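Local coordinates for protein UDP-D-quinovosamine 4-dehydrogenase (Vibrio fischeri, PDB 3NKL) that is probably an oxidoreductase and lyase of nucleotide-sugar metabolism from the polysaccharide synthase family, represented here by its Rossmann-like, CoA-binding-type domain alone, at residues 32-43 against 49-60. Sequence-based numbering, arbitrary orientation.
Sequences IAFIDDDRKKHK and ITIYRPKYLERL. With SO4 (sulfate ion), chain K; SO4 (sulfate ion), chain J.
H42 turns its ring edge to one face of Y56 in a T-shaped pair, planes 65° apart and H42 CE1 3.5 Å from Y56 CE2, while R59 NH1 lies over the opposite face of Y56, toward the rim. A33 and Y52 lie on two neighbouring parallel strands, 29-35 and 49-52, of a Rossmann-like sheet, and H42, K43 and Y56 in the loops beyond them. K43 CG sits above one face of the H42 ring, toward its rim. At the edge of the Y52 ring sits A33 CB, and L60 CD2 lies over one of its faces, also toward the rim. Between the strands F34 N donates to T50 O, Y52 N to F34 O and D36 N to Y52 O. On the side of the sheet facing helix 14-25, F34 CE1 meets I49 CD1 at 3.4 Å. I35 points the other way, its CG1 against L57 CD2 (3.8 Å) and its CD1 tip to tip with L60 CD1, joining the sheet to helix 57-64. Beyond the strand the chain folds back, and K43 N reaches I51 O at 2.6 Å. With CG anti to the backbone N (chi1 180°), H42 brings ND1 to R53 N, which donates to it over 2.9 Å. A sulfate, probably from the crystallisation liquor, gathers H42 NE2, K43 NZ and Y56 OH on one oxygen, O1, with Y56 OH at 2.7 Å.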
loop_
_atom_site.group_PDB
_atom_site.type_symbol
_atom_site.label_atom_id
_atom_site.label_comp_id
_atom_site.label_asym_id
_atom_site.label_seq_id
_atom_site.Cartn_x
_atom_site.Cartn_y
_atom_site.Cartn_z
ATOM N N ILE B 32 -11.097 13.867 6.255
ATOM C CA ILE B 32 -11.214 14.035 7.702
ATOM C C ILE B 32 -10.278 13.109 8.464
ATOM O O ILE B 32 -9.698 13.486 9.486
ATOM C CB ILE B 32 -12.650 13.706 8.154
ATOM C CG1 ILE B 32 -13.628 14.706 7.543
ATOM C CG2 ILE B 32 -12.751 13.692 9.666
ATOM C CD1 ILE B 32 -13.276 16.128 7.822
ATOM N N ALA B 33 -10.152 11.888 7.960
ATOM C CA ALA B 33 -9.365 10.842 8.613
ATOM C C ALA B 33 -9.152 9.742 7.602
ATOM O O ALA B 33 -9.838 9.718 6.565
ATOM C CB ALA B 33 -10.118 10.296 9.814
ATOM N N PHE B 34 -8.214 8.838 7.902
ATOM C CA PHE B 34 -8.003 7.628 7.130
ATOM C C PHE B 34 -8.624 6.441 7.844
ATOM O O PHE B 34 -8.698 6.412 9.069
ATOM C CB PHE B 34 -6.498 7.307 6.999
ATOM C CG PHE B 34 -5.736 8.271 6.144
ATOM C CD1 PHE B 34 -5.012 9.305 6.717
ATOM C CD2 PHE B 34 -5.722 8.130 4.763
ATOM C CE1 PHE B 34 -4.291 10.180 5.924
ATOM C CE2 PHE B 34 -5.006 9.004 3.961
ATOM C CZ PHE B 34 -4.288 10.023 4.536
ATOM N N ILE B 35 -9.040 5.450 7.072
ATOM C CA ILE B 35 -9.348 4.135 7.604
ATOM C C ILE B 35 -8.291 3.169 7.050
ATOM O O ILE B 35 -7.938 3.253 5.872
ATOM C CB ILE B 35 -10.740 3.668 7.159
ATOM C CG1 ILE B 35 -11.808 4.647 7.654
ATOM C CG2 ILE B 35 -11.044 2.263 7.699
ATOM C CD1 ILE B 35 -12.037 4.570 9.162
ATOM N N ASP B 36 -7.775 2.277 7.891
ATOM C CA ASP B 36 -6.814 1.257 7.431
ATOM C C ASP B 36 -6.968 -0.049 8.214
ATOM O O ASP B 36 -7.104 -0.027 9.439
ATOM C CB ASP B 36 -5.379 1.774 7.555
ATOM C CG ASP B 36 -4.387 0.961 6.703
ATOM O OD1 ASP B 36 -3.966 1.458 5.637
ATOM O OD2 ASP B 36 -4.041 -0.174 7.096
ATOM N N ASP B 37 -6.953 -1.174 7.498
ATOM C CA ASP B 37 -7.122 -2.498 8.092
ATOM C C ASP B 37 -5.947 -2.874 8.994
ATOM O O ASP B 37 -6.038 -3.815 9.773
ATOM C CB ASP B 37 -7.252 -3.571 7.000
ATOM C CG ASP B 37 -8.515 -3.421 6.164
ATOM O OD1 ASP B 37 -9.554 -2.999 6.713
ATOM O OD2 ASP B 37 -8.478 -3.741 4.952
ATOM N N ASP B 38 -4.838 -2.149 8.882
ATOM C CA ASP B 38 -3.626 -2.494 9.643
ATOM C C ASP B 38 -3.704 -1.967 11.080
ATOM O O ASP B 38 -3.467 -0.790 11.341
ATOM C CB ASP B 38 -2.375 -1.967 8.920
ATOM C CG ASP B 38 -1.061 -2.404 9.583
ATOM O OD1 ASP B 38 -1.067 -2.849 10.753
ATOM O OD2 ASP B 38 -0.010 -2.280 8.919
ATOM N N ARG B 39 -4.050 -2.847 12.008
ATOM C CA ARG B 39 -4.138 -2.478 13.418
ATOM C C ARG B 39 -2.894 -1.757 13.928
ATOM O O ARG B 39 -2.981 -0.937 14.842
ATOM C CB ARG B 39 -4.398 -3.712 14.273
ATOM C CG ARG B 39 -5.791 -4.270 14.112
ATOM C CD ARG B 39 -5.938 -5.589 14.845
ATOM N NE ARG B 39 -7.301 -6.102 14.764
ATOM C CZ ARG B 39 -7.689 -7.259 15.286
ATOM N NH1 ARG B 39 -6.815 -8.024 15.926
ATOM N NH2 ARG B 39 -8.951 -7.651 15.168
ATOM N N LYS B 40 -1.738 -2.062 13.347
ATOM C CA LYS B 40 -0.505 -1.381 13.735
ATOM C C LYS B 40 -0.593 0.127 13.495
ATOM O O LYS B 40 0.124 0.908 14.126
ATOM C CB LYS B 40 0.699 -1.961 12.986
ATOM C CG LYS B 40 1.023 -3.411 13.341
ATOM C CD LYS B 40 2.166 -3.953 12.492
ATOM C CE LYS B 40 2.454 -5.414 12.816
ATOM N NZ LYS B 40 3.524 -5.987 11.948
ATOM N N LYS B 41 -1.474 0.531 12.580
ATOM C CA LYS B 41 -1.626 1.941 12.230
ATOM C C LYS B 41 -2.753 2.644 12.994
ATOM O O LYS B 41 -2.938 3.856 12.865
ATOM C CB LYS B 41 -1.854 2.097 10.715
ATOM C CG LYS B 41 -0.680 1.625 9.867
ATOM C CD LYS B 41 -0.846 2.024 8.400
ATOM C CE LYS B 41 0.388 1.614 7.602
ATOM N NZ LYS B 41 0.382 2.128 6.203
ATOM N N HIS B 42 -3.518 1.886 13.775
ATOM C CA HIS B 42 -4.669 2.461 14.451
ATOM C C HIS B 42 -4.252 3.603 15.366
ATOM O O HIS B 42 -3.324 3.479 16.167
ATOM C CB HIS B 42 -5.452 1.403 15.224
ATOM C CG HIS B 42 -6.647 1.947 15.946
ATOM N ND1 HIS B 42 -7.727 2.498 15.292
ATOM C CD2 HIS B 42 -6.934 2.021 17.268
ATOM C CE1 HIS B 42 -8.627 2.889 16.177
ATOM N NE2 HIS B 42 -8.169 2.609 17.385
ATOM N N LYS B 43 -4.938 4.723 15.208
ATOM C CA LYS B 43 -4.674 5.934 15.967
ATOM C C LYS B 43 -3.276 6.529 15.795
ATOM O O LYS B 43 -2.864 7.353 16.602
ATOM C CB LYS B 43 -5.038 5.736 17.440
ATOM C CG LYS B 43 -6.552 5.737 17.657
ATOM C CD LYS B 43 -6.943 5.458 19.110
ATOM C CE LYS B 43 -8.406 5.816 19.348
ATOM N NZ LYS B 43 -8.936 5.270 20.626
ATOM N N ILE B 49 -3.646 14.096 9.925
ATOM C CA ILE B 49 -4.857 13.302 9.833
ATOM C C ILE B 49 -4.604 12.053 10.648
ATOM O O ILE B 49 -3.555 11.438 10.501
ATOM C CB ILE B 49 -5.082 12.829 8.379
ATOM C CG1 ILE B 49 -4.614 13.887 7.386
ATOM C CG2 ILE B 49 -6.530 12.464 8.133
ATOM C CD1 ILE B 49 -4.856 13.496 5.961
ATOM N N THR B 50 -5.546 11.641 11.488
ATOM C CA THR B 50 -5.336 10.359 12.147
ATOM C C THR B 50 -5.972 9.174 11.394
ATOM O O THR B 50 -6.895 9.343 10.581
ATOM C CB THR B 50 -5.605 10.404 13.690
ATOM O OG1 THR B 50 -6.648 9.496 14.055
ATOM C CG2 THR B 50 -5.937 11.810 14.146
ATOM N N ILE B 51 -5.417 7.994 11.643
ATOM C CA ILE B 51 -5.763 6.749 10.966
ATOM C C ILE B 51 -6.507 5.853 11.943
ATOM O O ILE B 51 -6.092 5.728 13.092
ATOM C CB ILE B 51 -4.483 5.996 10.528
ATOM C CG1 ILE B 51 -3.637 6.836 9.576
ATOM C CG2 ILE B 51 -4.827 4.688 9.844
ATOM C CD1 ILE B 51 -2.299 6.194 9.263
ATOM N N TYR B 52 -7.598 5.230 11.506
ATOM C CA TYR B 52 -8.400 4.402 12.406
ATOM C C TYR B 52 -8.694 3.041 11.792
ATOM O O TYR B 52 -8.811 2.912 10.578
ATOM C CB TYR B 52 -9.747 5.064 12.738
ATOM C CG TYR B 52 -9.655 6.417 13.388
ATOM C CD1 TYR B 52 -9.625 6.540 14.772
ATOM C CD2 TYR B 52 -9.606 7.575 12.625
ATOM C CE1 TYR B 52 -9.553 7.785 15.376
ATOM C CE2 TYR B 52 -9.539 8.824 13.220
ATOM C CZ TYR B 52 -9.505 8.917 14.597
ATOM O OH TYR B 52 -9.417 10.146 15.191
ATOM N N ARG B 53 -8.846 2.038 12.650
ATOM C CA ARG B 53 -9.263 0.716 12.214
ATOM C C ARG B 53 -10.714 0.805 11.752
ATOM O O ARG B 53 -11.457 1.717 12.169
ATOM C CB ARG B 53 -9.131 -0.288 13.367
ATOM C CG ARG B 53 -9.990 0.096 14.580
ATOM C CD ARG B 53 -10.655 -1.114 15.240
ATOM N NE ARG B 53 -9.899 -1.654 16.363
ATOM C CZ ARG B 53 -9.950 -2.925 16.757
ATOM N NH1 ARG B 53 -9.230 -3.328 17.793
ATOM N NH2 ARG B 53 -10.712 -3.798 16.110
ATOM N N PRO B 54 -11.133 -0.136 10.893
ATOM C CA PRO B 54 -12.444 -0.041 10.237
ATOM C C PRO B 54 -13.615 -0.096 11.218
ATOM O O PRO B 54 -14.727 0.268 10.858
ATOM C CB PRO B 54 -12.481 -1.269 9.325
ATOM C CG PRO B 54 -11.054 -1.691 9.163
ATOM C CD PRO B 54 -10.322 -1.262 10.386
ATOM N N LYS B 55 -13.377 -0.576 12.431
ATOM C CA LYS B 55 -14.419 -0.583 13.451
ATOM C C LYS B 55 -14.909 0.836 13.725
ATOM O O LYS B 55 -16.037 1.041 14.179
ATOM C CB LYS B 55 -13.887 -1.224 14.748
ATOM C CG LYS B 55 -14.782 -1.041 15.972
ATOM C CD LYS B 55 -14.202 -1.818 17.171
ATOM C CE LYS B 55 -14.968 -1.568 18.475
ATOM N NZ LYS B 55 -14.315 -2.255 19.642
ATOM N N TYR B 56 -14.058 1.817 13.453
ATOM C CA TYR B 56 -14.419 3.219 13.693
ATOM C C TYR B 56 -15.265 3.863 12.579
ATOM O O TYR B 56 -15.616 5.028 12.688
ATOM C CB TYR B 56 -13.158 4.063 13.938
ATOM C CG TYR B 56 -12.657 3.999 15.369
ATOM C CD1 TYR B 56 -12.443 5.151 16.105
ATOM C CD2 TYR B 56 -12.416 2.783 15.984
ATOM C CE1 TYR B 56 -11.991 5.092 17.416
ATOM C CE2 TYR B 56 -11.970 2.714 17.301
ATOM C CZ TYR B 56 -11.757 3.869 18.005
ATOM O OH TYR B 56 -11.312 3.805 19.310
ATOM N N LEU B 57 -15.556 3.125 11.507
ATOM C CA LEU B 57 -16.291 3.683 10.365
ATOM C C LEU B 57 -17.612 4.346 10.772
ATOM O O LEU B 57 -17.883 5.502 10.432
ATOM C CB LEU B 57 -16.582 2.590 9.332
ATOM C CG LEU B 57 -15.511 2.357 8.264
ATOM C CD1 LEU B 57 -15.840 1.076 7.527
ATOM C CD2 LEU B 57 -15.436 3.533 7.296
ATOM N N GLU B 58 -18.447 3.604 11.477
ATOM C CA GLU B 58 -19.760 4.128 11.845
ATOM C C GLU B 58 -19.666 5.406 12.647
ATOM O O GLU B 58 -20.346 6.388 12.347
ATOM C CB GLU B 58 -20.565 3.077 12.601
ATOM C CG GLU B 58 -21.139 2.027 11.675
ATOM C CD GLU B 58 -21.186 0.647 12.296
ATOM O OE1 GLU B 58 -20.556 -0.279 11.739
ATOM O OE2 GLU B 58 -21.855 0.492 13.340
ATOM N N ARG B 59 -18.810 5.411 13.661
ATOM C CA ARG B 59 -18.743 6.567 14.535
ATOM C C ARG B 59 -18.155 7.800 13.854
ATOM O O ARG B 59 -18.531 8.915 14.176
ATOM C CB ARG B 59 -18.011 6.238 15.844
ATOM C CG ARG B 59 -16.516 6.028 15.731
ATOM C CD ARG B 59 -15.943 5.465 17.054
ATOM N NE ARG B 59 -16.215 4.032 17.195
ATOM C CZ ARG B 59 -15.733 3.258 18.166
ATOM N NH1 ARG B 59 -14.949 3.772 19.108
ATOM N NH2 ARG B 59 -16.037 1.965 18.194
ATOM N N LEU B 60 -17.234 7.606 12.915
ATOM C CA LEU B 60 -16.632 8.732 12.195
ATOM C C LEU B 60 -17.608 9.299 11.178
ATOM O O LEU B 60 -17.720 10.514 11.013
ATOM C CB LEU B 60 -15.341 8.286 11.483
ATOM C CG LEU B 60 -14.137 7.985 12.387
ATOM C CD1 LEU B 60 -13.032 7.272 11.588
ATOM C CD2 LEU B 60 -13.605 9.265 13.032
HETATM S S SO4 K . -11.756 -4.073 12.716
HETATM O O1 SO4 K . -11.426 -2.687 13.024
HETATM O O2 SO4 K . -10.734 -4.639 11.822
HETATM O O3 SO4 K . -11.776 -4.834 13.970
HETATM O O4 SO4 K . -13.069 -4.155 12.074
HETATM S S SO4 J . -9.757 0.858 20.430
HETATM O O1 SO4 J . -9.286 2.234 20.285
HETATM O O2 SO4 J . -9.407 0.396 21.770
HETATM O O3 SO4 J . -11.207 0.772 20.256
HETATM O O4 SO4 J . -9.106 0.012 19.434
HETATM O O HOH W 1 -7.905 12.955 11.574
#